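Long-range contacts in putative nisin-resistance protein (PDB 4Y68), which is a putative nisin-resistance lipoprotein and S41-family peptidase that probably recognises and cleaves the lantibiotic: residues A[31-36]-A[65-70]; A[105-110]-A[123-128]; A[242-247]-A[289-294]; A[253-258]-A[283-288]. All coordinates share one frame; numbering follows the deposited sequence.

Interaction 1: residues A[31-36]-A[65-70]; sequences SSERYG and KLKTSK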
loop_
_atom_site.group_PDB
_atom_site.type_symbol
_atom_site.label_atom_id
_atom_site.label_comp_id
_atom_site.label_asym_id
_atom_site.label_seq_id
_atom_site.Cartn_x
_atom_site.Cartn_y
_atom_site.Cartn_z
ATOM N N SER A 31 5.836 29.115 -11.886
ATOM C CA SER A 31 5.641 28.946 -13.311
ATOM C C SER A 31 5.507 27.456 -13.638
ATOM O O SER A 31 5.888 26.583 -12.847
ATOM C CB SER A 31 6.814 29.553 -14.073
ATOM O OG SER A 31 7.963 28.748 -13.852
ATOM N N SER A 32 4.979 27.158 -14.812
ATOM C CA SER A 32 4.933 25.779 -15.257
ATOM C C SER A 32 6.315 25.126 -15.298
ATOM O O SER A 32 6.446 23.947 -14.963
ATOM C CB SER A 32 4.269 25.706 -16.615
ATOM O OG SER A 32 2.961 26.224 -16.502
ATOM N N GLU A 33 7.348 25.877 -15.677
ATOM C CA GLU A 33 8.706 25.338 -15.615
ATOM C C GLU A 33 9.145 25.000 -14.189
ATOM O O GLU A 33 9.621 23.892 -13.942
ATOM C CB GLU A 33 9.718 26.300 -16.221
ATOM C CG GLU A 33 11.151 25.766 -16.153
ATOM C CD GLU A 33 12.177 26.682 -16.823
ATOM O OE1 GLU A 33 11.786 27.777 -17.275
ATOM O OE2 GLU A 33 13.378 26.312 -16.884
ATOM N N ARG A 34 9.038 25.963 -13.281
ATOM C CA ARG A 34 9.316 25.749 -11.849
ATOM C C ARG A 34 8.609 24.498 -11.324
ATOM O O ARG A 34 9.212 23.650 -10.677
ATOM C CB ARG A 34 8.846 26.961 -11.021
ATOM C CG ARG A 34 9.836 27.538 -10.009
ATOM C CD ARG A 34 10.012 26.684 -8.788
ATOM N NE ARG A 34 11.201 25.843 -8.907
ATOM C CZ ARG A 34 11.839 25.259 -7.885
ATOM N NH1 ARG A 34 11.424 25.419 -6.631
ATOM N NH2 ARG A 34 12.913 24.508 -8.122
ATOM N N TYR A 35 7.309 24.424 -11.601
ATOM C CA TYR A 35 6.467 23.333 -11.140
ATOM C C TYR A 35 7.075 22.003 -11.577
ATOM O O TYR A 35 7.139 21.060 -10.792
ATOM C CB TYR A 35 5.050 23.529 -11.672
ATOM C CG TYR A 35 4.012 22.487 -11.308
ATOM C CD1 TYR A 35 3.034 22.755 -10.353
ATOM C CD2 TYR A 35 3.972 21.255 -11.957
ATOM C CE1 TYR A 35 2.063 21.812 -10.030
ATOM C CE2 TYR A 35 3.013 20.301 -11.639
ATOM C CZ TYR A 35 2.054 20.587 -10.675
ATOM O OH TYR A 35 1.072 19.658 -10.372
ATOM N N GLY A 36 7.570 21.951 -12.815
ATOM C CA GLY A 36 8.207 20.751 -13.318
ATOM C C GLY A 36 9.539 20.469 -12.647
ATOM O O GLY A 36 9.889 19.313 -12.401
ATOM N N LYS A 65 12.677 20.513 -22.248
ATOM C CA LYS A 65 11.264 20.670 -22.584
ATOM C C LYS A 65 10.546 21.623 -21.606
ATOM O O LYS A 65 9.685 22.399 -22.017
ATOM C CB LYS A 65 10.561 19.302 -22.606
ATOM C CG LYS A 65 11.212 18.279 -23.544
ATOM C CD LYS A 65 10.267 17.102 -23.807
ATOM C CE LYS A 65 10.844 16.124 -24.837
ATOM N NZ LYS A 65 11.894 15.203 -24.284
ATOM N N LEU A 66 10.885 21.561 -20.315
ATOM C CA LEU A 66 10.157 22.360 -19.330
ATOM C C LEU A 66 10.317 23.866 -19.583
ATOM O O LEU A 66 9.455 24.644 -19.202
ATOM C CB LEU A 66 10.607 22.016 -17.899
ATOM C CG LEU A 66 10.104 20.712 -17.270
ATOM C CD1 LEU A 66 10.654 20.559 -15.851
ATOM C CD2 LEU A 66 8.599 20.669 -17.249
ATOM N N LYS A 67 11.408 24.274 -20.234
ATOM C CA LYS A 67 11.653 25.697 -20.491
ATOM C C LYS A 67 10.503 26.335 -21.277
ATOM O O LYS A 67 10.205 27.510 -21.103
ATOM C CB LYS A 67 12.978 25.916 -21.250
ATOM C CG LYS A 67 14.226 25.327 -20.585
ATOM C CD LYS A 67 15.351 26.360 -20.420
ATOM C CE LYS A 67 14.912 27.527 -19.522
ATOM N NZ LYS A 67 15.768 27.689 -18.302
ATOM N N THR A 68 9.843 25.559 -22.127
ATOM C CA THR A 68 8.728 26.107 -22.892
ATOM C C THR A 68 7.375 25.543 -22.482
ATOM O O THR A 68 6.403 25.684 -23.226
ATOM C CB THR A 68 8.911 25.870 -24.415
ATOM O OG1 THR A 68 9.056 24.465 -24.685
ATOM C CG2 THR A 68 10.140 26.626 -24.925
ATOM N N SER A 69 7.297 24.912 -21.312
ATOM C CA SER A 69 6.012 24.386 -20.849
ATOM C C SER A 69 5.033 25.528 -20.540
ATOM O O SER A 69 5.416 26.542 -19.958
ATOM C CB SER A 69 6.194 23.490 -19.618
ATOM O OG SER A 69 4.932 23.130 -19.072
ATOM N N LYS A 70 3.772 25.350 -20.927
ATOM C CA LYS A 70 2.753 26.394 -20.788
ATOM C C LYS A 70 1.684 26.093 -19.721
ATOM O O LYS A 70 0.798 26.919 -19.474
ATOM C CB LYS A 70 2.053 26.626 -22.129
ATOM C CG LYS A 70 2.963 27.099 -23.238
ATOM C CD LYS A 70 3.382 28.540 -23.011
ATOM C CE LYS A 70 4.002 29.136 -24.268
ATOM N NZ LYS A 70 5.332 28.541 -24.598
HETATM O O HOH W 1 6.815 28.221 -17.294
HETATM O O HOH W 2 9.719 29.570 -18.562
#

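Interaction 2: residues A[105-110]-A[123-128]; sequences DSRYPE and IPSISK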
loop_
_atom_site.group_PDB
_atom_site.type_symbol
_atom_site.label_atom_id
_atom_site.label_comp_id
_atom_site.label_asym_id
_atom_site.label_seq_id
_atom_site.Cartn_x
_atom_site.Cartn_y
_atom_site.Cartn_z
ATOM N N ASP A 105 -13.407 5.406 -5.467
ATOM C CA ASP A 105 -13.476 3.974 -5.746
ATOM C C ASP A 105 -13.333 3.140 -4.477
ATOM O O ASP A 105 -13.311 1.908 -4.529
ATOM C CB ASP A 105 -12.384 3.572 -6.739
ATOM C CG ASP A 105 -12.945 2.999 -8.015
ATOM O OD1 ASP A 105 -12.461 1.923 -8.436
ATOM O OD2 ASP A 105 -13.863 3.626 -8.598
ATOM N N SER A 106 -13.213 3.811 -3.337
ATOM C CA SER A 106 -12.958 3.117 -2.073
ATOM C C SER A 106 -14.130 2.249 -1.606
ATOM O O SER A 106 -15.294 2.607 -1.776
ATOM C CB SER A 106 -12.595 4.135 -1.000
ATOM O OG SER A 106 -11.435 4.850 -1.389
ATOM N N ARG A 107 -13.826 1.103 -1.010
ATOM C CA ARG A 107 -14.892 0.209 -0.572
ATOM C C ARG A 107 -14.687 -0.194 0.871
ATOM O O ARG A 107 -13.593 -0.041 1.402
ATOM C CB ARG A 107 -14.961 -1.022 -1.468
ATOM C CG ARG A 107 -13.839 -1.089 -2.487
ATOM C CD ARG A 107 -14.369 -0.918 -3.889
ATOM N NE ARG A 107 -13.294 -0.750 -4.875
ATOM C CZ ARG A 107 -12.864 -1.716 -5.684
ATOM N NH1 ARG A 107 -13.408 -2.927 -5.617
ATOM N NH2 ARG A 107 -11.893 -1.473 -6.564
ATOM N N TYR A 108 -15.741 -0.692 1.518
ATOM C CA TYR A 108 -15.588 -1.208 2.876
ATOM C C TYR A 108 -15.545 -2.744 2.932
ATOM O O TYR A 108 -16.080 -3.431 2.057
ATOM C CB TYR A 108 -16.697 -0.651 3.768
ATOM C CG TYR A 108 -16.575 0.848 3.917
ATOM C CD1 TYR A 108 -15.446 1.425 4.501
ATOM C CD2 TYR A 108 -17.572 1.696 3.442
ATOM C CE1 TYR A 108 -15.319 2.816 4.618
ATOM C CE2 TYR A 108 -17.463 3.074 3.557
ATOM C CZ TYR A 108 -16.338 3.633 4.141
ATOM O OH TYR A 108 -16.250 5.009 4.231
ATOM N N PRO A 109 -14.878 -3.285 3.961
ATOM C CA PRO A 109 -14.770 -4.734 4.161
ATOM C C PRO A 109 -16.144 -5.353 4.316
ATOM O O PRO A 109 -17.072 -4.672 4.750
ATOM C CB PRO A 109 -13.963 -4.871 5.471
ATOM C CG PRO A 109 -13.337 -3.571 5.679
ATOM C CD PRO A 109 -14.279 -2.546 5.078
ATOM N N GLU A 110 -16.248 -6.630 3.970
ATOM C CA GLU A 110 -17.481 -7.410 4.042
ATOM C C GLU A 110 -17.097 -8.768 4.576
ATOM O O GLU A 110 -15.960 -9.179 4.384
ATOM C CB GLU A 110 -18.115 -7.580 2.663
ATOM C CG GLU A 110 -19.310 -6.714 2.378
ATOM C CD GLU A 110 -19.938 -7.076 1.045
ATOM O OE1 GLU A 110 -19.161 -7.280 0.080
ATOM O OE2 GLU A 110 -21.193 -7.173 0.972
ATOM N N ILE A 123 -11.424 -7.886 1.977
ATOM C CA ILE A 123 -10.651 -6.729 2.409
ATOM C C ILE A 123 -10.248 -5.890 1.198
ATOM O O ILE A 123 -9.248 -6.182 0.559
ATOM C CB ILE A 123 -9.401 -7.188 3.193
ATOM C CG1 ILE A 123 -9.829 -7.923 4.474
ATOM C CG2 ILE A 123 -8.458 -6.021 3.464
ATOM C CD1 ILE A 123 -8.831 -8.932 4.939
ATOM N N PRO A 124 -11.038 -4.852 0.864
ATOM C CA PRO A 124 -10.881 -4.168 -0.426
ATOM C C PRO A 124 -10.001 -2.929 -0.393
ATOM O O PRO A 124 -9.689 -2.419 0.687
ATOM C CB PRO A 124 -12.314 -3.755 -0.760
ATOM C CG PRO A 124 -12.862 -3.393 0.585
ATOM C CD PRO A 124 -12.255 -4.402 1.560
ATOM N N SER A 125 -9.642 -2.449 -1.578
ATOM C CA SER A 125 -8.998 -1.139 -1.758
ATOM C C SER A 125 -9.740 -0.002 -1.083
ATOM O O SER A 125 -10.947 0.123 -1.222
ATOM C CB SER A 125 -8.884 -0.784 -3.245
ATOM O OG SER A 125 -8.536 -1.906 -4.037
ATOM N N ILE A 126 -9.005 0.840 -0.374
ATOM C CA ILE A 126 -9.514 2.118 0.101
ATOM C C ILE A 126 -8.376 3.122 0.079
ATOM O O ILE A 126 -7.289 2.848 0.600
ATOM C CB ILE A 126 -10.080 2.046 1.521
ATOM C CG1 ILE A 126 -10.376 3.458 2.037
ATOM C CG2 ILE A 126 -9.110 1.322 2.454
ATOM C CD1 ILE A 126 -11.102 3.475 3.378
ATOM N N SER A 127 -8.641 4.281 -0.514
ATOM C CA SER A 127 -7.635 5.317 -0.694
ATOM C C SER A 127 -7.947 6.552 0.112
ATOM O O SER A 127 -7.186 7.527 0.078
ATOM C CB SER A 127 -7.525 5.699 -2.164
ATOM O OG SER A 127 -6.410 5.028 -2.725
ATOM N N LYS A 128 -9.081 6.521 0.813
ATOM C CA LYS A 128 -9.537 7.685 1.541
ATOM C C LYS A 128 -8.582 8.011 2.659
ATOM O O LYS A 128 -7.895 7.126 3.174
ATOM C CB LYS A 128 -10.950 7.471 2.060
ATOM C CG LYS A 128 -12.002 7.909 1.031
ATOM C CD LYS A 128 -13.373 7.365 1.365
ATOM C CE LYS A 128 -14.424 7.769 0.327
ATOM N NZ LYS A 128 -15.718 7.063 0.585
#

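Interaction 3: residues A[242-247]-A[289-294]; sequences NVKSFG and LPDQVT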
loop_
_atom_site.group_PDB
_atom_site.type_symbol
_atom_site.label_atom_id
_atom_site.label_comp_id
_atom_site.label_asym_id
_atom_site.label_seq_id
_atom_site.Cartn_x
_atom_site.Cartn_y
_atom_site.Cartn_z
ATOM N N ASN A 242 0.473 -19.512 12.317
ATOM C CA ASN A 242 -0.923 -19.885 12.161
ATOM C C ASN A 242 -1.490 -19.523 10.785
ATOM O O ASN A 242 -2.669 -19.779 10.490
ATOM C CB ASN A 242 -1.762 -19.223 13.257
ATOM C CG ASN A 242 -1.604 -17.704 13.286
ATOM O OD1 ASN A 242 -0.488 -17.177 13.338
ATOM N ND2 ASN A 242 -2.730 -16.993 13.273
ATOM N N VAL A 243 -0.648 -18.912 9.949
ATOM C CA VAL A 243 -1.096 -18.323 8.693
ATOM C C VAL A 243 -0.586 -19.112 7.507
ATOM O O VAL A 243 0.513 -19.639 7.548
ATOM C CB VAL A 243 -0.628 -16.859 8.552
ATOM C CG1 VAL A 243 -1.004 -16.315 7.176
ATOM C CG2 VAL A 243 -1.206 -16.000 9.678
ATOM N N LYS A 244 -1.405 -19.211 6.461
ATOM C CA LYS A 244 -0.998 -19.821 5.194
ATOM C C LYS A 244 -1.731 -19.135 4.033
ATOM O O LYS A 244 -2.884 -18.740 4.173
ATOM C CB LYS A 244 -1.286 -21.334 5.199
ATOM C CG LYS A 244 -0.785 -22.055 3.956
ATOM C CD LYS A 244 -1.058 -23.562 4.001
ATOM C CE LYS A 244 -0.443 -24.270 2.801
ATOM N NZ LYS A 244 -0.802 -25.708 2.804
ATOM N N SER A 245 -1.083 -19.002 2.885
ATOM C CA SER A 245 -1.682 -18.237 1.804
ATOM C C SER A 245 -1.922 -19.082 0.563
ATOM O O SER A 245 -1.146 -19.998 0.293
ATOM C CB SER A 245 -0.792 -17.046 1.452
ATOM O OG SER A 245 0.435 -17.511 0.913
ATOM N N PHE A 246 -2.974 -18.732 -0.197
ATOM C CA PHE A 246 -3.447 -19.478 -1.374
ATOM C C PHE A 246 -3.754 -18.545 -2.520
ATOM O O PHE A 246 -4.173 -17.411 -2.303
ATOM C CB PHE A 246 -4.725 -20.266 -1.056
ATOM C CG PHE A 246 -4.607 -21.188 0.128
ATOM C CD1 PHE A 246 -4.679 -20.693 1.418
ATOM C CD2 PHE A 246 -4.452 -22.552 -0.052
ATOM C CE1 PHE A 246 -4.575 -21.550 2.511
ATOM C CE2 PHE A 246 -4.347 -23.407 1.042
ATOM C CZ PHE A 246 -4.407 -22.893 2.320
ATOM N N GLY A 247 -3.602 -19.019 -3.745
ATOM C CA GLY A 247 -4.029 -18.234 -4.891
ATOM C C GLY A 247 -2.930 -18.037 -5.915
ATOM O O GLY A 247 -2.246 -18.983 -6.288
ATOM N N LEU A 289 4.764 -14.827 -3.864
ATOM C CA LEU A 289 4.216 -16.170 -4.055
ATOM C C LEU A 289 3.405 -16.610 -2.843
ATOM O O LEU A 289 3.911 -16.596 -1.733
ATOM C CB LEU A 289 5.336 -17.196 -4.285
ATOM C CG LEU A 289 5.948 -17.344 -5.673
ATOM C CD1 LEU A 289 5.230 -18.452 -6.438
ATOM C CD2 LEU A 289 5.857 -16.035 -6.416
ATOM N N PRO A 290 2.143 -17.002 -3.046
ATOM C CA PRO A 290 1.427 -17.600 -1.921
ATOM C C PRO A 290 2.032 -18.957 -1.599
ATOM O O PRO A 290 2.733 -19.481 -2.453
ATOM C CB PRO A 290 -0.008 -17.736 -2.438
ATOM C CG PRO A 290 0.118 -17.748 -3.915
ATOM C CD PRO A 290 1.292 -16.857 -4.236
ATOM N N ASP A 291 1.786 -19.494 -0.406
ATOM C CA ASP A 291 2.339 -20.799 -0.025
ATOM C C ASP A 291 1.879 -21.902 -0.981
ATOM O O ASP A 291 2.617 -22.847 -1.279
ATOM C CB ASP A 291 1.928 -21.161 1.404
ATOM C CG ASP A 291 2.403 -20.145 2.419
ATOM O OD1 ASP A 291 3.473 -19.532 2.194
ATOM O OD2 ASP A 291 1.705 -19.955 3.437
ATOM N N GLN A 292 0.652 -21.760 -1.464
ATOM C CA GLN A 292 -0.012 -22.802 -2.230
ATOM C C GLN A 292 -0.659 -22.171 -3.468
ATOM O O GLN A 292 -1.712 -21.546 -3.382
ATOM C CB GLN A 292 -1.036 -23.510 -1.333
ATOM C CG GLN A 292 -2.020 -24.430 -2.040
ATOM C CD GLN A 292 -1.365 -25.632 -2.696
ATOM O OE1 GLN A 292 -0.248 -26.020 -2.346
ATOM N NE2 GLN A 292 -2.059 -26.225 -3.663
ATOM N N VAL A 293 0.003 -22.283 -4.612
ATOM C CA VAL A 293 -0.477 -21.676 -5.841
ATOM C C VAL A 293 -1.658 -22.485 -6.405
ATOM O O VAL A 293 -1.592 -23.692 -6.488
ATOM C CB VAL A 293 0.647 -21.586 -6.870
ATOM C CG1 VAL A 293 0.092 -21.280 -8.220
ATOM C CG2 VAL A 293 1.675 -20.521 -6.459
ATOM N N THR A 294 -2.748 -21.818 -6.765
ATOM C CA THR A 294 -3.940 -22.516 -7.216
ATOM C C THR A 294 -4.955 -21.555 -7.806
ATOM O O THR A 294 -4.956 -20.366 -7.493
ATOM C CB THR A 294 -4.621 -23.305 -6.066
ATOM O OG1 THR A 294 -5.819 -23.914 -6.555
ATOM C CG2 THR A 294 -4.980 -22.380 -4.902
#

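Interaction 4: residues A[253-258]-A[283-288]; sequences YTTVNE and YENTPI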
loop_
_atom_site.group_PDB
_atom_site.type_symbol
_atom_site.label_atom_id
_atom_site.label_comp_id
_atom_site.label_asym_id
_atom_site.label_seq_id
_atom_site.Cartn_x
_atom_site.Cartn_y
_atom_site.Cartn_z
ATOM N N TYR A 253 4.193 -4.853 -6.661
ATOM C CA TYR A 253 4.427 -3.432 -6.369
ATOM C C TYR A 253 4.914 -3.335 -4.933
ATOM O O TYR A 253 4.493 -2.467 -4.148
ATOM C CB TYR A 253 3.164 -2.591 -6.631
ATOM C CG TYR A 253 2.879 -2.449 -8.123
ATOM C CD1 TYR A 253 3.283 -1.327 -8.825
ATOM C CD2 TYR A 253 2.243 -3.458 -8.825
ATOM C CE1 TYR A 253 3.054 -1.204 -10.181
ATOM C CE2 TYR A 253 2.016 -3.358 -10.190
ATOM C CZ TYR A 253 2.420 -2.223 -10.860
ATOM O OH TYR A 253 2.182 -2.107 -12.210
ATOM N N THR A 254 5.810 -4.260 -4.602
ATOM C CA THR A 254 6.369 -4.334 -3.274
ATOM C C THR A 254 7.512 -3.325 -3.182
ATOM O O THR A 254 8.686 -3.682 -3.203
ATOM C CB THR A 254 6.848 -5.771 -2.928
ATOM O OG1 THR A 254 7.487 -6.362 -4.073
ATOM C CG2 THR A 254 5.646 -6.651 -2.543
ATOM N N THR A 255 7.143 -2.048 -3.115
ATOM C CA THR A 255 8.068 -1.009 -2.694
ATOM C C THR A 255 7.303 0.022 -1.892
ATOM O O THR A 255 6.101 0.234 -2.105
ATOM C CB THR A 255 8.790 -0.324 -3.878
ATOM O OG1 THR A 255 7.845 -0.013 -4.918
ATOM C CG2 THR A 255 9.876 -1.238 -4.431
ATOM N N VAL A 256 7.997 0.663 -0.960
ATOM C CA VAL A 256 7.400 1.766 -0.221
ATOM C C VAL A 256 7.428 3.068 -1.044
ATOM O O VAL A 256 8.450 3.426 -1.647
ATOM C CB VAL A 256 8.120 1.947 1.127
ATOM C CG1 VAL A 256 7.806 3.318 1.736
ATOM C CG2 VAL A 256 7.737 0.807 2.082
ATOM N N ASN A 257 6.299 3.763 -1.106
ATOM C CA ASN A 257 6.261 5.106 -1.681
ATOM C C ASN A 257 6.107 6.192 -0.631
ATOM O O ASN A 257 5.566 5.958 0.456
ATOM C CB ASN A 257 5.112 5.260 -2.678
ATOM C CG ASN A 257 5.303 4.429 -3.929
ATOM O OD1 ASN A 257 6.404 3.949 -4.213
ATOM N ND2 ASN A 257 4.217 4.250 -4.686
ATOM N N GLU A 258 6.587 7.380 -0.973
ATOM C CA GLU A 258 6.286 8.579 -0.206
ATOM C C GLU A 258 5.521 9.489 -1.156
ATOM O O GLU A 258 5.790 9.493 -2.361
ATOM C CB GLU A 258 7.556 9.239 0.330
ATOM C CG GLU A 258 8.436 8.286 1.165
ATOM C CD GLU A 258 9.798 8.882 1.561
ATOM O OE1 GLU A 258 10.122 10.002 1.123
ATOM O OE2 GLU A 258 10.557 8.220 2.314
ATOM N N TYR A 283 12.186 -7.763 -1.417
ATOM C CA TYR A 283 11.229 -7.488 -2.484
ATOM C C TYR A 283 11.575 -6.149 -3.087
ATOM O O TYR A 283 11.916 -5.208 -2.368
ATOM C CB TYR A 283 9.769 -7.493 -1.966
ATOM C CG TYR A 283 9.388 -8.776 -1.230
ATOM C CD1 TYR A 283 8.706 -9.799 -1.873
ATOM C CD2 TYR A 283 9.762 -8.971 0.079
ATOM C CE1 TYR A 283 8.397 -10.961 -1.218
ATOM C CE2 TYR A 283 9.447 -10.119 0.743
ATOM C CZ TYR A 283 8.765 -11.110 0.094
ATOM O OH TYR A 283 8.447 -12.256 0.780
ATOM N N GLU A 284 11.498 -6.060 -4.407
ATOM C CA GLU A 284 11.692 -4.792 -5.087
ATOM C C GLU A 284 10.787 -4.762 -6.305
ATOM O O GLU A 284 11.231 -4.987 -7.418
ATOM C CB GLU A 284 13.159 -4.598 -5.475
ATOM C CG GLU A 284 13.499 -3.201 -5.942
ATOM C CD GLU A 284 14.992 -3.008 -6.212
ATOM O OE1 GLU A 284 15.815 -3.824 -5.737
ATOM O OE2 GLU A 284 15.344 -2.030 -6.906
ATOM N N ASN A 285 9.508 -4.490 -6.077
ATOM C CA ASN A 285 8.525 -4.525 -7.144
ATOM C C ASN A 285 8.531 -5.917 -7.733
ATOM O O ASN A 285 8.571 -6.109 -8.948
ATOM C CB ASN A 285 8.817 -3.451 -8.189
ATOM C CG ASN A 285 8.499 -2.054 -7.668
ATOM O OD1 ASN A 285 7.656 -1.901 -6.781
ATOM N ND2 ASN A 285 9.165 -1.038 -8.209
ATOM N N THR A 286 8.518 -6.888 -6.833
ATOM C CA THR A 286 8.502 -8.289 -7.196
ATOM C C THR A 286 7.290 -8.993 -6.577
ATOM O O THR A 286 6.938 -8.758 -5.412
ATOM C CB THR A 286 9.777 -8.998 -6.740
ATOM O OG1 THR A 286 9.802 -9.032 -5.323
ATOM C CG2 THR A 286 11.004 -8.249 -7.215
ATOM N N PRO A 287 6.649 -9.865 -7.361
ATOM C CA PRO A 287 5.432 -10.531 -6.902
ATOM C C PRO A 287 5.663 -11.400 -5.662
ATOM O O PRO A 287 6.743 -11.943 -5.452
ATOM C CB PRO A 287 5.026 -11.380 -8.119
ATOM C CG PRO A 287 5.570 -10.613 -9.299
ATOM C CD PRO A 287 6.902 -10.095 -8.796
ATOM N N ILE A 288 4.635 -11.519 -4.838
ATOM C CA ILE A 288 4.697 -12.402 -3.695
ATOM C C ILE A 288 4.031 -13.737 -4.050
ATOM O O ILE A 288 2.887 -13.778 -4.495
ATOM C CB ILE A 288 4.029 -11.759 -2.474
ATOM C CG1 ILE A 288 4.655 -10.383 -2.207
ATOM C CG2 ILE A 288 4.176 -12.666 -1.246
ATOM C CD1 ILE A 288 3.843 -9.535 -1.225
#

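Interaction 1: residues A[31-36]-A[65-70]
A salt bridge joins Glu-33, in the first turn of helix 32-46, to Lys-67, in the type I turn running from Leu-66 to Ser-69. Lys-67 NZ lies 3.1 Å from Glu-33 OE2, meeting the syn lone pair of OE2, on the side of the other carboxylate oxygen. Glu-33 holds CG anti to the backbone N (chi1 179°) and stays extended beyond it, which carries the carboxylate past Leu-66 to the lysine; Lys-67 bends at three torsions to meet it. Glu-33 OE1 accepts from water 2 at 3.0 Å, and the same water gives a weak bond to Lys-67 O. At the helix start, Glu-33 N donates to water 1 at 2.9 Å, which in turn bonds weakly to Ser-69 O. The next amide is capped from within: Ser-31 OG, at the N-cap, accepts from Arg-34 N at 3.0 Å. Ser-69 OG touches Ser-32 CB at 3.6 Å but is hydrogen-bonded to Ser-75 OG of helix 72-87, which also bonds Ser-32 O. Deeper in, Leu-66 CD1 sits 3.4 Å from Gly-36 C, the apolar part of the contact. The chemistry is thus mostly that of a helix start, with Glu-33 N and Arg-34 N satisfied by a water and a cap, while an ion pair and two water bridges, each weak on the turn side, tie it to the neighbouring turn.

Interaction 2: residues A[105-110]-A[123-128]
Ser-106 OG accepts from Ser-127 N at 3.0 Å, almost in line at the hydrogen (176°). The same OG also bonds Thr-103 O, which leaves it held between the end of helix 96-103 and the opposing loop. The CB of Ser-106 meanwhile rests on Ile-126 CG1 at 3.8 Å. The aliphatic part of Arg-107 and the ring of Pro-124 run alongside each other, pointing opposite ways, with Arg-107 CG 3.5 Å from Pro-124 CB. The arginine's CG nearly eclipses its backbone N (chi1 6°), and the chain then bends so that NE reaches back to Asp-105 O at 2.7 Å, almost in the guanidinium plane. That bond fixes the flat group while Ser-125 OG, itself bonded to Thr-161 N, lies over one of its faces. Arg-107 N donates to Ser-125 O at 3.0 Å. Farther along, Pro-124 CD packs against Pro-109 CA at 3.6 Å, and the Tyr-108 ring comes obliquely to Ile-126, CE1 to CD1 4.4 Å. The two loops flank the antiparallel pair 110-113 and 118-122 of the mixed sheet: one leads into the edge strand 110-113, the other leaves 118-122. Helix 131-147 meets Tyr-108 through His-136 and Ser-133, and helix 165-171 covers Ile-126 with Pro-167 and Met-168.

Interaction 3: residues A[242-247]-A[289-294]
Strand 243-247 and the short strand 292-293 pair in parallel, with Phe-246 bridged to Gln-292 and Gly-247 to Val-293. This adds the outermost strand to one side of the six-stranded mixed sheet of the S41 peptidase fold. Three backbone bonds alternate along the pair: Gln-292 N to Ser-245 O at 3.1 Å, Gly-247 N to Gln-292 O at 3.2 Å, and Thr-294 N to Gly-247 O at 2.9 Å. Just before strand 292-293, side chains take over. Asp-291 OD2 receives Ser-245 N at 3.0 Å, met from above the carboxylate plane (52° out of it), and in return Ser-245 OG accepts from Asp-291 N at 2.7 Å. The serine manages this with OG set between its backbone N and carbonyl carbon (chi1 66°), from where it also presses on Pro-290. Lys-244 crosses the aspartate with its aliphatic part, Lys-244 CG lying 3.3 Å from Asp-291 OD2, but its extended chain carries NZ well beyond, and the opposite charges do not touch. Phe-246 and Gln-292 share a sheet face: Phe-246 CD2 is 3.7 Å from Gln-292 CG, and ring and amide planes stand 61° apart. Helix 297-308 covers this face, Glu-300 bonding Gln-292 NE2 and Thr-294 OG1 while Pro-297 and Ser-301 touch the ring. Gly-247 bears positive phi, and its carbonyl oxygen is shared: besides the amide of Thr-294 it takes a CA-H...O contact from Val-293 CA.

Interaction 4: residues A[253-258]-A[283-288]
Thr-254 lies at the centre of the contact, with both its side-chain hydroxyl and its carbonyl engaged. Thr-254 OG1 donates to Thr-286 O at 2.8 Å, while Thr-254 O accepts from Asn-285 N at 3.1 Å. That second bond is nearly straight at the hydrogen (177°) yet comes from above the carbonyl plane, away from a lone pair. With Thr-254 OG1 set between N and the carbonyl carbon (chi1 40°), CG2 lies anti to the carbonyl carbon, beside the backbone N, which puts it 3.6 Å from Ile-288 CD1; Thr-254 CB also packs on Tyr-283 CB at 3.5 Å. Next door, Thr-255 OG1 donates to Asn-285 OD1 at 2.7 Å, the two side chains crossing at about a right angle, and Thr-255 CG2 lies 3.3 Å from the same amide oxygen.

The next shell holds these groups in place. Thr-255 OG1 has a second partner in His-90 ND1, and the Tyr-253 ring meets the His-90 ring and, by a cation-pi contact, Lys-89. Glu-231 of helix 229-235 bonds Tyr-253 N, and Phe-234 and Leu-235 from the same helix back Ile-288. Tyr-283 OH leads away to Asp-277.

Thr-254 is the centre of an inverse gamma turn, closed by a weak Thr-255 N to Tyr-253 O bond. The turn leads toward strand 256-261, and on the other side Asn-285 adopts left-handed backbone angles, a tight corner joining strand 282-283 of the antiparallel sheet to the chain that runs on to strand 292-293.

In the fold
All four contacts are partly buried. Interaction 1 is peripheral, in the helical region, about 48 Å between centres from interaction 3 and on the far side of the chain's centre; it alone has a salt bridge across its segments. Interactions 2 and 3, mixing buried and exposed residues, lie at opposite edges of the same mixed sheet, 2 through loops next to its strands, 3 through a strand pair in it. Interaction 4 lies closest to the chain's centre, has no fully exposed touching residue, and depends on threonine hydroxyls and an asparagine rather than on charge. Segment 283-288 runs straight on into 289-294, and a short connection leads from strand 243-247 to 253-258.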